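Local coordinates for putative ATP-grasp superfamily protein (Archaeoglobus fulgidus, PDB 3DF7) that is of unknown function but belongs to the ATP-grasp superfamily and so probably binds ATP, perhaps together with a metal ion, at residues K283-E288 / G295-E300. Sequence-based numbering, arbitrary orientation.
Sequences KSKSAE and GDYTLE
S284 and T298 form the hydrogen-bonded pair of strands 279-285 and 297-303, antiparallel neighbours in the large sheet, S284 N giving to T298 O (2.9 Å) and T298 N to S284 O (2.8 Å). Their hydroxyls emerge on one face and continue the network. S284 OG donates to E300 OE2 at 2.6 Å, meeting the carboxylate on its anti side, 25° out of its plane. Because T298 holds OG1 between its backbone N and carbonyl carbon (chi1 50°), that oxygen accepts from A287 N at 3.0 Å; its own proton probably goes to S284 OG (2.8 Å), though S284 O also lies within reach. Threonine suits this place: its hydroxyl catches an amide two residues beyond the strand's end, while its branched carbon favours extended backbone. S286, with positive phi, makes the turn, and its N bonds D296 O (2.8 Å). The small A287 rests CB against E300. On the other face the bent K285 chain lays CD over the Y297 ring, a CH-pi contact 3.6 Å from its centroid, while K283 NZ forms a salt bridge with E23 of helix 18-35. The chemistry is consistent with a strand end held through E300 OE2, shared by serine and R282, whose salt bridge would probably keep the carboxylate ionised.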
# COMPACT_ATOMS: atom_id res chain seq x y z
N LYS A 283 -4.89 11.36 8.54
CA LYS A 283 -5.97 10.68 9.22
C LYS A 283 -6.31 11.56 10.41
O LYS A 283 -5.43 12.04 11.12
CB LYS A 283 -5.52 9.30 9.67
CG LYS A 283 -6.58 8.51 10.42
CD LYS A 283 -6.03 7.18 10.91
CE LYS A 283 -5.56 6.30 9.76
NZ LYS A 283 -5.06 4.98 10.22
N SER A 284 -7.60 11.78 10.62
CA SER A 284 -8.04 12.62 11.72
C SER A 284 -9.39 12.16 12.24
O SER A 284 -9.95 11.17 11.77
CB SER A 284 -8.14 14.08 11.25
OG SER A 284 -8.95 14.19 10.09
N LYS A 285 -9.90 12.90 13.23
CA LYS A 285 -11.18 12.60 13.83
C LYS A 285 -12.17 13.71 13.48
O LYS A 285 -11.93 14.88 13.77
CB LYS A 285 -11.05 12.51 15.36
CG LYS A 285 -10.09 11.42 15.85
CD LYS A 285 -10.56 10.02 15.46
CE LYS A 285 -11.02 9.22 16.67
NZ LYS A 285 -12.16 9.85 17.38
N SER A 286 -13.26 13.33 12.83
CA SER A 286 -14.32 14.27 12.45
C SER A 286 -13.87 15.56 11.76
O SER A 286 -14.33 16.64 12.10
CB SER A 286 -15.13 14.63 13.70
OG SER A 286 -15.60 13.45 14.34
N ALA A 287 -12.97 15.44 10.79
CA ALA A 287 -12.52 16.63 10.06
C ALA A 287 -13.72 17.17 9.29
O ALA A 287 -14.56 16.39 8.82
CB ALA A 287 -11.39 16.27 9.10
N GLU A 288 -13.80 18.48 9.16
CA GLU A 288 -14.92 19.11 8.46
C GLU A 288 -14.99 18.83 6.97
O GLU A 288 -16.08 18.65 6.42
CB GLU A 288 -14.89 20.63 8.68
CG GLU A 288 -16.05 21.37 8.02
CD GLU A 288 -16.02 22.85 8.30
OE1 GLU A 288 -15.93 23.23 9.49
OE2 GLU A 288 -16.08 23.64 7.34
N GLY A 295 -17.14 6.06 10.55
CA GLY A 295 -17.35 6.30 11.97
C GLY A 295 -16.91 7.72 12.26
O GLY A 295 -17.29 8.64 11.54
N ASP A 296 -16.10 7.89 13.30
CA ASP A 296 -15.61 9.22 13.68
C ASP A 296 -14.27 9.53 13.02
O ASP A 296 -13.68 10.59 13.25
CB ASP A 296 -15.46 9.33 15.20
CG ASP A 296 -16.79 9.25 15.93
OD1 ASP A 296 -17.71 10.01 15.57
OD2 ASP A 296 -16.90 8.43 16.87
N TYR A 297 -13.78 8.61 12.19
CA TYR A 297 -12.50 8.80 11.52
C TYR A 297 -12.67 9.39 10.12
O TYR A 297 -13.58 9.03 9.38
CB TYR A 297 -11.75 7.47 11.42
CG TYR A 297 -11.03 7.08 12.69
CD1 TYR A 297 -9.75 7.56 12.96
CD2 TYR A 297 -11.63 6.24 13.63
CE1 TYR A 297 -9.08 7.22 14.14
CE2 TYR A 297 -10.97 5.90 14.82
CZ TYR A 297 -9.70 6.39 15.06
OH TYR A 297 -9.05 6.06 16.23
N THR A 298 -11.78 10.32 9.78
CA THR A 298 -11.81 10.96 8.48
C THR A 298 -10.42 10.95 7.87
O THR A 298 -9.42 10.95 8.58
CB THR A 298 -12.28 12.43 8.57
OG1 THR A 298 -11.53 13.10 9.59
CG2 THR A 298 -13.76 12.50 8.89
N LEU A 299 -10.36 10.92 6.55
CA LEU A 299 -9.08 10.97 5.86
C LEU A 299 -9.18 12.19 4.96
O LEU A 299 -10.11 12.30 4.15
CB LEU A 299 -8.86 9.71 5.02
CG LEU A 299 -7.44 9.62 4.45
CD1 LEU A 299 -6.45 9.37 5.58
CD2 LEU A 299 -7.36 8.51 3.43
N GLU A 300 -8.24 13.11 5.11
CA GLU A 300 -8.25 14.33 4.33
C GLU A 300 -7.09 14.36 3.35
O GLU A 300 -6.10 13.66 3.53
CB GLU A 300 -8.10 15.56 5.25
CG GLU A 300 -8.99 15.60 6.47
CD GLU A 300 -8.49 16.61 7.49
OE1 GLU A 300 -8.47 17.82 7.18
OE2 GLU A 300 -8.10 16.19 8.60